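Peptide chain release factor RF2 (Thermus thermophilus, PDB 2IHR) recognises the stop codons UGA and UAA on the ribosome and directs release of the finished polypeptide, ending translation. Local coordinates at residues Gly125-Cys130 and Gly159-Ile164; Cys130-Met135 and His187-Pro192; Tyr177-Pro182 and Leu344-Leu349. All blocks are in the same frame, centred on the assembly; numbering follows the deposited sequence.

Interaction 1: Gly125-Cys130 and Gly159-Ile164; sequences GGTEAC and GPEAGI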
loop_
_atom_site.group_PDB
_atom_site.type_symbol
_atom_site.label_atom_id
_atom_site.label_comp_id
_atom_site.label_asym_id
_atom_site.label_seq_id
_atom_site.Cartn_x
_atom_site.Cartn_y
_atom_site.Cartn_z
ATOM N N GLY A 125 22.253 -12.917 -3.455
ATOM C CA GLY A 125 21.822 -14.297 -3.641
ATOM C C GLY A 125 22.044 -14.826 -5.053
ATOM O O GLY A 125 21.938 -16.044 -5.296
ATOM N N GLY A 126 22.326 -13.912 -5.987
ATOM C CA GLY A 126 22.609 -14.304 -7.363
ATOM C C GLY A 126 21.407 -14.767 -8.155
ATOM O O GLY A 126 20.393 -14.094 -8.153
ATOM N N THR A 127 21.479 -15.905 -8.829
ATOM C CA THR A 127 20.317 -16.316 -9.598
ATOM C C THR A 127 19.140 -16.565 -8.669
ATOM O O THR A 127 17.980 -16.300 -9.044
ATOM C CB THR A 127 20.577 -17.590 -10.384
ATOM O OG1 THR A 127 21.888 -17.530 -10.944
ATOM C CG2 THR A 127 19.536 -17.736 -11.512
ATOM N N GLU A 128 19.441 -17.083 -7.469
ATOM C CA GLU A 128 18.410 -17.358 -6.475
ATOM C C GLU A 128 17.612 -16.086 -6.206
ATOM O O GLU A 128 16.375 -16.130 -6.100
ATOM C CB GLU A 128 19.026 -17.848 -5.165
ATOM C CG GLU A 128 18.799 -19.317 -4.829
ATOM C CD GLU A 128 17.340 -19.693 -4.465
ATOM O OE1 GLU A 128 16.565 -20.057 -5.393
ATOM O OE2 GLU A 128 16.974 -19.635 -3.260
ATOM N N ALA A 129 18.301 -14.948 -6.107
ATOM C CA ALA A 129 17.580 -13.704 -5.857
ATOM C C ALA A 129 16.647 -13.216 -6.998
ATOM O O ALA A 129 15.670 -12.497 -6.761
ATOM C CB ALA A 129 18.570 -12.590 -5.460
ATOM N N CYS A 130 16.935 -13.597 -8.229
ATOM C CA CYS A 130 16.104 -13.150 -9.338
ATOM C C CYS A 130 14.818 -13.967 -9.347
ATOM O O CYS A 130 13.734 -13.450 -9.634
ATOM C CB CYS A 130 16.841 -13.305 -10.696
ATOM S SG CYS A 130 18.424 -12.405 -10.861
ATOM N N GLY A 159 16.072 -11.489 -15.736
ATOM C CA GLY A 159 17.414 -11.684 -15.206
ATOM C C GLY A 159 18.376 -12.395 -16.132
ATOM O O GLY A 159 17.944 -13.117 -17.050
ATOM N N PRO A 160 19.697 -12.221 -15.918
ATOM C CA PRO A 160 20.666 -12.886 -16.794
ATOM C C PRO A 160 20.341 -14.344 -17.041
ATOM O O PRO A 160 19.991 -14.717 -18.162
ATOM C CB PRO A 160 22.018 -12.673 -16.085
ATOM C CG PRO A 160 21.674 -12.078 -14.727
ATOM C CD PRO A 160 20.373 -11.376 -14.919
ATOM N N GLU A 161 20.429 -15.151 -15.989
ATOM C CA GLU A 161 20.139 -16.583 -16.083
ATOM C C GLU A 161 18.669 -16.975 -15.788
ATOM O O GLU A 161 18.120 -17.891 -16.411
ATOM C CB GLU A 161 21.077 -17.352 -15.151
ATOM C CG GLU A 161 22.535 -17.315 -15.572
ATOM C CD GLU A 161 23.444 -17.943 -14.535
ATOM O OE1 GLU A 161 23.168 -19.092 -14.113
ATOM O OE2 GLU A 161 24.435 -17.286 -14.143
ATOM N N ALA A 162 18.032 -16.286 -14.842
ATOM C CA ALA A 162 16.647 -16.603 -14.499
ATOM C C ALA A 162 15.946 -15.491 -13.754
ATOM O O ALA A 162 16.561 -14.508 -13.322
ATOM C CB ALA A 162 16.585 -17.895 -13.651
ATOM N N GLY A 163 14.642 -15.675 -13.612
ATOM C CA GLY A 163 13.839 -14.729 -12.879
ATOM C C GLY A 163 13.986 -13.338 -13.405
ATOM O O GLY A 163 14.449 -13.130 -14.525
ATOM N N ILE A 164 13.622 -12.374 -12.584
ATOM C CA ILE A 164 13.688 -11.003 -13.009
ATOM C C ILE A 164 14.771 -10.171 -12.344
ATOM O O ILE A 164 15.205 -10.480 -11.237
ATOM C CB ILE A 164 12.326 -10.345 -12.787
ATOM C CG1 ILE A 164 11.962 -10.368 -11.284
ATOM C CG2 ILE A 164 11.312 -11.038 -13.699
ATOM C CD1 ILE A 164 10.786 -9.517 -10.910
#
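Cys-130 and Ile-164 join the first turn of helix 127-145 to the loop that leads into strand 164-172. Ile-164 N donates to Cys-130 O across 3.1 Å. The bond is bent, 149° at the hydrogen, and the donor stands 55° above the carbonyl plane. That oxygen also accepts the helical N-H of Glu-134, so the loop amide comes as a second donor to a carbonyl already engaged in the helix. Gly-163 packs closely here. Its CA makes a CA-H...O contact with Cys-130 O, and the CA atoms of Gly-163 and Cys-130 lie 4.5 Å apart, a spacing that its lack of a side chain allows. Cys-130 fills the rest of the tight part. With SG beside its own backbone N (chi1 -59°), the sulfur sits 3.7 Å from Ala-162 O and 3.8 Å from Ile-164 O, while CB lies beside the Ala-162 carbonyl, in a modelled approach short enough to be doubtful in detail.

The contact slackens toward solvent. Thr-127 CG2 still meets Ala-162 CB at 3.6 Å, methyl against methyl. Beyond it the exposed, extended Glu-161 crosses the threonine at about a right angle, and the 3.8 Å from Glu-161 OE1 to Thr-127 OG1 is too long for a hydrogen bond.

Phe-195, from a later loop, touches both Thr-127 and Ala-162. Residues 159-163 form the turn between antiparallel strands 150-158 and 164-172 at one edge of the mixed sheet, and Ile-164 continues the packing along the helix onto Ala-133 and Glu-134.

Interaction 2: Cys130-Met135 and His187-Pro192; sequences CDWAEM and HRLVRP
Trp-132 lays its indole against Leu-189 of strand 185-190. Its CG is anti to the backbone N (chi1 -179°), which carries the ring from CB out toward the strand. The ring contact begins at CG, 3.7 Å from Leu-189 CB, and is closest at CE2, 3.4 Å from the same carbon; Leu-189 CB lies over the middle of the five-membered ring in a CH-pi contact. On the six-membered ring, CE3 meets Leu-189 CG at 3.6 Å, while CZ2 reaches His-187 CB at 4.1 Å. The polar edge is used as well: NE1 donates to His-187 O across 3.1 Å in a nearly straight bond (170°). The acceptor lies in the indole plane, although the donor stands well above the carbonyl plane of His-187.

Next to Trp-132 in the helix, Asp-131 accepts a bond from Arg-191: NH2 to OD2 is 2.7 Å. This salt bridge uses the anti side of the carboxylate and lies in the guanidinium plane. Met-135 CE sits over one face of that guanidinium, and Glu-128 provides NH2 with a second carboxylate.

Tyr-314 meets the Trp-132 ring edge-to-face from strand 312-315. Helix 127-145 thus packs on the mixed sheet where strand 185-190 runs between strands 201-213 and 312-315, the local helix and strand axes 9.8 Å apart and inclined at 118°.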
loop_
_atom_site.group_PDB
_atom_site.type_symbol
_atom_site.label_atom_id
_atom_site.label_comp_id
_atom_site.label_asym_id
_atom_site.label_seq_id
_atom_site.Cartn_x
_atom_site.Cartn_y
_atom_site.Cartn_z
ATOM N N CYS A 130 16.935 -13.597 -8.229
ATOM C CA CYS A 130 16.104 -13.150 -9.338
ATOM C C CYS A 130 14.818 -13.967 -9.347
ATOM O O CYS A 130 13.734 -13.450 -9.634
ATOM C CB CYS A 130 16.841 -13.305 -10.696
ATOM S SG CYS A 130 18.424 -12.405 -10.861
ATOM N N ASP A 131 14.959 -15.246 -9.033
ATOM C CA ASP A 131 13.822 -16.146 -8.976
ATOM C C ASP A 131 12.905 -15.653 -7.844
ATOM O O ASP A 131 11.683 -15.526 -8.020
ATOM C CB ASP A 131 14.340 -17.576 -8.729
ATOM C CG ASP A 131 13.253 -18.645 -8.864
ATOM O OD1 ASP A 131 12.369 -18.516 -9.746
ATOM O OD2 ASP A 131 13.307 -19.634 -8.086
ATOM N N TRP A 132 13.513 -15.347 -6.696
ATOM C CA TRP A 132 12.789 -14.847 -5.525
ATOM C C TRP A 132 12.012 -13.561 -5.844
ATOM O O TRP A 132 10.883 -13.367 -5.401
ATOM C CB TRP A 132 13.797 -14.606 -4.397
ATOM C CG TRP A 132 13.252 -14.090 -3.063
ATOM C CD1 TRP A 132 13.882 -13.212 -2.222
ATOM C CD2 TRP A 132 12.000 -14.431 -2.421
ATOM N NE1 TRP A 132 13.103 -12.982 -1.114
ATOM C CE2 TRP A 132 11.945 -13.715 -1.209
ATOM C CE3 TRP A 132 10.921 -15.276 -2.752
ATOM C CZ2 TRP A 132 10.868 -13.805 -0.336
ATOM C CZ3 TRP A 132 9.838 -15.370 -1.867
ATOM C CH2 TRP A 132 9.827 -14.637 -0.686
ATOM N N ALA A 133 12.631 -12.660 -6.589
ATOM C CA ALA A 133 11.985 -11.422 -6.964
ATOM C C ALA A 133 10.709 -11.726 -7.844
ATOM O O ALA A 133 9.618 -11.120 -7.687
ATOM C CB ALA A 133 13.005 -10.560 -7.716
ATOM N N GLU A 134 10.843 -12.674 -8.761
ATOM C CA GLU A 134 9.722 -13.041 -9.597
ATOM C C GLU A 134 8.621 -13.657 -8.707
ATOM O O GLU A 134 7.417 -13.508 -8.968
ATOM C CB GLU A 134 10.197 -14.030 -10.644
ATOM C CG GLU A 134 9.157 -14.357 -11.694
ATOM C CD GLU A 134 9.723 -15.277 -12.733
ATOM O OE1 GLU A 134 10.923 -15.121 -13.020
ATOM O OE2 GLU A 134 8.987 -16.138 -13.260
ATOM N N MET A 135 9.053 -14.330 -7.640
ATOM C CA MET A 135 8.140 -14.959 -6.721
ATOM C C MET A 135 7.297 -13.958 -5.983
ATOM O O MET A 135 6.065 -14.122 -5.838
ATOM C CB MET A 135 8.904 -15.841 -5.735
ATOM C CG MET A 135 9.556 -17.106 -6.394
ATOM S SD MET A 135 9.983 -18.292 -5.095
ATOM C CE MET A 135 11.745 -18.351 -5.277
ATOM N N HIS A 187 12.790 -8.477 1.869
ATOM C CA HIS A 187 12.181 -9.764 2.090
ATOM C C HIS A 187 13.219 -10.843 1.967
ATOM O O HIS A 187 13.964 -10.888 0.973
ATOM C CB HIS A 187 11.030 -9.951 1.062
ATOM C CG HIS A 187 9.859 -9.042 1.299
ATOM N ND1 HIS A 187 8.653 -9.487 1.788
ATOM C CD2 HIS A 187 9.705 -7.705 1.104
ATOM C CE1 HIS A 187 7.798 -8.482 1.870
ATOM N NE2 HIS A 187 8.415 -7.385 1.461
ATOM N N ARG A 188 13.291 -11.726 2.967
ATOM C CA ARG A 188 14.290 -12.797 2.921
ATOM C C ARG A 188 13.724 -14.206 2.665
ATOM O O ARG A 188 12.713 -14.618 3.267
ATOM C CB ARG A 188 15.101 -12.799 4.207
ATOM C CG ARG A 188 16.123 -13.870 4.239
ATOM C CD ARG A 188 16.958 -13.789 5.464
ATOM N NE ARG A 188 16.228 -14.218 6.642
ATOM C CZ ARG A 188 16.646 -15.199 7.437
ATOM N NH1 ARG A 188 17.777 -15.828 7.159
ATOM N NH2 ARG A 188 15.938 -15.546 8.510
ATOM N N LEU A 189 14.419 -14.928 1.781
ATOM C CA LEU A 189 14.081 -16.278 1.362
ATOM C C LEU A 189 15.124 -17.303 1.753
ATOM O O LEU A 189 16.300 -17.150 1.482
ATOM C CB LEU A 189 13.912 -16.315 -0.161
ATOM C CG LEU A 189 13.089 -17.438 -0.863
ATOM C CD1 LEU A 189 14.025 -18.306 -1.658
ATOM C CD2 LEU A 189 12.282 -18.238 0.103
ATOM N N VAL A 190 14.678 -18.363 2.391
ATOM C CA VAL A 190 15.560 -19.437 2.796
ATOM C C VAL A 190 15.022 -20.775 2.292
ATOM O O VAL A 190 13.848 -21.137 2.535
ATOM C CB VAL A 190 15.657 -19.505 4.310
ATOM C CG1 VAL A 190 16.770 -20.428 4.701
ATOM C CG2 VAL A 190 15.833 -18.100 4.872
ATOM N N ARG A 191 15.885 -21.487 1.572
ATOM C CA ARG A 191 15.575 -22.810 1.018
ATOM C C ARG A 191 16.752 -23.230 0.194
ATOM O O ARG A 191 17.674 -22.440 -0.047
ATOM C CB ARG A 191 14.376 -22.773 0.061
ATOM C CG ARG A 191 14.681 -22.020 -1.206
ATOM C CD ARG A 191 13.610 -22.119 -2.270
ATOM N NE ARG A 191 14.086 -21.421 -3.455
ATOM C CZ ARG A 191 13.351 -21.172 -4.528
ATOM N NH1 ARG A 191 12.076 -21.567 -4.560
ATOM N NH2 ARG A 191 13.901 -20.555 -5.580
ATOM N N PRO A 192 16.765 -24.496 -0.209
ATOM C CA PRO A 192 17.884 -24.943 -1.050
ATOM C C PRO A 192 17.580 -24.480 -2.515
ATOM O O PRO A 192 16.446 -24.602 -3.015
ATOM C CB PRO A 192 17.889 -26.468 -0.849
ATOM C CG PRO A 192 16.450 -26.798 -0.363
ATOM C CD PRO A 192 16.161 -25.617 0.541
#

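Interaction 3: Tyr177-Pro182 and Leu344-Leu349; sequences YGLLSP and LIWAGL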
loop_
_atom_site.group_PDB
_atom_site.type_symbol
_atom_site.label_atom_id
_atom_site.label_comp_id
_atom_site.label_asym_id
_atom_site.label_seq_id
_atom_site.Cartn_x
_atom_site.Cartn_y
_atom_site.Cartn_z
ATOM N N TYR A 177 -2.633 1.510 -2.402
ATOM C CA TYR A 177 -1.476 2.008 -1.680
ATOM C C TYR A 177 -1.492 1.642 -0.195
ATOM O O TYR A 177 -0.580 0.988 0.325
ATOM C CB TYR A 177 -1.399 3.510 -1.771
ATOM C CG TYR A 177 -0.192 3.995 -1.028
ATOM C CD1 TYR A 177 1.069 3.528 -1.377
ATOM C CD2 TYR A 177 -0.309 4.807 0.107
ATOM C CE1 TYR A 177 2.189 3.838 -0.611
ATOM C CE2 TYR A 177 0.815 5.118 0.884
ATOM C CZ TYR A 177 2.050 4.617 0.516
ATOM O OH TYR A 177 3.153 4.818 1.295
ATOM N N GLY A 178 -2.522 2.100 0.499
ATOM C CA GLY A 178 -2.642 1.799 1.922
ATOM C C GLY A 178 -2.371 0.350 2.323
ATOM O O GLY A 178 -1.511 0.083 3.170
ATOM N N LEU A 179 -3.125 -0.582 1.737
ATOM C CA LEU A 179 -2.966 -2.012 2.009
ATOM C C LEU A 179 -1.568 -2.521 1.718
ATOM O O LEU A 179 -0.984 -3.211 2.534
ATOM C CB LEU A 179 -3.944 -2.834 1.169
ATOM C CG LEU A 179 -5.405 -2.543 1.511
ATOM C CD1 LEU A 179 -6.304 -3.319 0.557
ATOM C CD2 LEU A 179 -5.691 -2.925 2.957
ATOM N N LEU A 180 -1.051 -2.190 0.542
ATOM C CA LEU A 180 0.263 -2.625 0.126
ATOM C C LEU A 180 1.405 -1.888 0.826
ATOM O O LEU A 180 2.556 -2.364 0.848
ATOM C CB LEU A 180 0.401 -2.429 -1.382
ATOM C CG LEU A 180 -0.285 -3.524 -2.172
ATOM C CD1 LEU A 180 -0.223 -3.314 -3.708
ATOM C CD2 LEU A 180 0.398 -4.830 -1.738
ATOM N N SER A 181 1.085 -0.732 1.389
ATOM C CA SER A 181 2.094 0.098 2.005
ATOM C C SER A 181 2.992 -0.551 3.087
ATOM O O SER A 181 4.189 -0.319 3.105
ATOM C CB SER A 181 1.446 1.426 2.477
ATOM O OG SER A 181 0.629 1.324 3.641
ATOM N N PRO A 182 2.443 -1.413 3.956
ATOM C CA PRO A 182 3.282 -2.022 4.988
ATOM C C PRO A 182 4.138 -3.165 4.480
ATOM O O PRO A 182 4.761 -3.900 5.259
ATOM C CB PRO A 182 2.263 -2.511 5.990
ATOM C CG PRO A 182 1.131 -2.972 5.095
ATOM C CD PRO A 182 1.034 -1.824 4.119
ATOM N N LEU A 344 -1.341 -10.462 7.273
ATOM C CA LEU A 344 0.006 -9.943 7.420
ATOM C C LEU A 344 -0.053 -8.436 7.256
ATOM O O LEU A 344 0.705 -7.688 7.882
ATOM C CB LEU A 344 0.935 -10.582 6.369
ATOM C CG LEU A 344 1.517 -11.965 6.758
ATOM C CD1 LEU A 344 2.079 -12.631 5.528
ATOM C CD2 LEU A 344 2.599 -11.785 7.886
ATOM N N ILE A 345 -0.975 -7.988 6.419
ATOM C CA ILE A 345 -1.148 -6.566 6.193
ATOM C C ILE A 345 -1.758 -5.854 7.408
ATOM O O ILE A 345 -1.111 -4.976 7.997
ATOM C CB ILE A 345 -2.016 -6.332 4.961
ATOM C CG1 ILE A 345 -1.229 -6.732 3.691
ATOM C CG2 ILE A 345 -2.458 -4.849 4.900
ATOM C CD1 ILE A 345 -2.113 -6.637 2.409
ATOM N N TRP A 346 -2.985 -6.216 7.798
ATOM C CA TRP A 346 -3.606 -5.576 8.965
ATOM C C TRP A 346 -2.608 -5.461 10.092
ATOM O O TRP A 346 -2.508 -4.447 10.754
ATOM C CB TRP A 346 -4.789 -6.379 9.482
ATOM C CG TRP A 346 -5.948 -6.307 8.577
ATOM C CD1 TRP A 346 -6.649 -7.375 8.021
ATOM C CD2 TRP A 346 -6.471 -5.123 7.968
ATOM N NE1 TRP A 346 -7.547 -6.906 7.093
ATOM C CE2 TRP A 346 -7.465 -5.535 7.034
ATOM C CE3 TRP A 346 -6.194 -3.754 8.111
ATOM C CZ2 TRP A 346 -8.179 -4.627 6.243
ATOM C CZ3 TRP A 346 -6.908 -2.837 7.312
ATOM C CH2 TRP A 346 -7.889 -3.289 6.390
ATOM N N ALA A 347 -1.857 -6.519 10.301
ATOM C CA ALA A 347 -0.896 -6.536 11.380
ATOM C C ALA A 347 0.187 -5.533 11.162
ATOM O O ALA A 347 0.709 -4.997 12.111
ATOM C CB ALA A 347 -0.291 -7.936 11.535
ATOM N N GLY A 348 0.534 -5.300 9.910
ATOM C CA GLY A 348 1.586 -4.351 9.614
ATOM C C GLY A 348 1.077 -2.949 9.810
ATOM O O GLY A 348 1.789 -2.078 10.369
ATOM N N LEU A 349 -0.159 -2.739 9.342
ATOM C CA LEU A 349 -0.821 -1.455 9.471
ATOM C C LEU A 349 -0.891 -1.084 10.944
ATOM O O LEU A 349 -0.617 0.061 11.322
ATOM C CB LEU A 349 -2.227 -1.500 8.865
ATOM C CG LEU A 349 -2.236 -1.557 7.327
ATOM C CD1 LEU A 349 -3.666 -1.606 6.805
ATOM C CD2 LEU A 349 -1.540 -0.358 6.746
#
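Ile-345 packs its branches against the Leu-179 carbonyl oxygen, with CG2 3.2 Å and CD1 3.6 Å from Leu-179 O. CG2 is also 4.1 Å from Pro-182 CG, so the same methyl meets both the carbonyl oxygen and the proline ring. Pro-182 faces helix 342-353 with several of its ring atoms: CB rests 4.0 Å from Gly-348 C, and CD lies 4.0 Å from Leu-349 CD2. Gly-348, having no side chain, lets the ring settle against helix backbone. Leu-349 CD2 reaches onward to Gly-178 O at 3.6 Å. On the other flank, Leu-179 CD2 touches Trp-346 CH2 obliquely, at 4.1 Å.

Behind this apolar layer, Ser-181 turns OG back toward the preceding turn (chi1 74°) and donates to Gly-178 O, giving that buried carbonyl a polar partner beside the leucine methyl; the modelled 2.5 Å between Ser-181 OG and Gly-178 O is short and its exact length doubtful. Further out, Phe-143 of helix 127-145 touches both Ile-345 and Leu-180, His-103 stacks on the Trp-346 ring, and Arg-325 NH1 donates a hydrogen bond to Pro-182 O.

The contact is helix-to-helix packing made of aliphatic groups, a proline and a glycine. It joins the C-terminal helix to a short helix of the PCRF region, consistent with the compact unit that domains 2 and 4 form in bacterial class I release factors.

In the fold
From the N terminus, helix 127-145 opens both interaction 1 and interaction 2, which share Cys-130. Interaction 1 closes first, at 159-164, tying the start of the helix to the turn between strands 150-158 and 164-172 at the edge of the mixed sheet. Interaction 2 closes later, at 187-192, tying the same helix to strand 185-190 within that sheet, so the two cross; they touch where the start of the helix meets the end of the strand. Interaction 3 opens at 177-182, before interaction 2 closes, and crosses it too, but follows interaction 1 in series. Its 161-residue loop takes in the three-stranded sheet and helix 268-294 before C-terminal helix 342-353 joins helix 176-180.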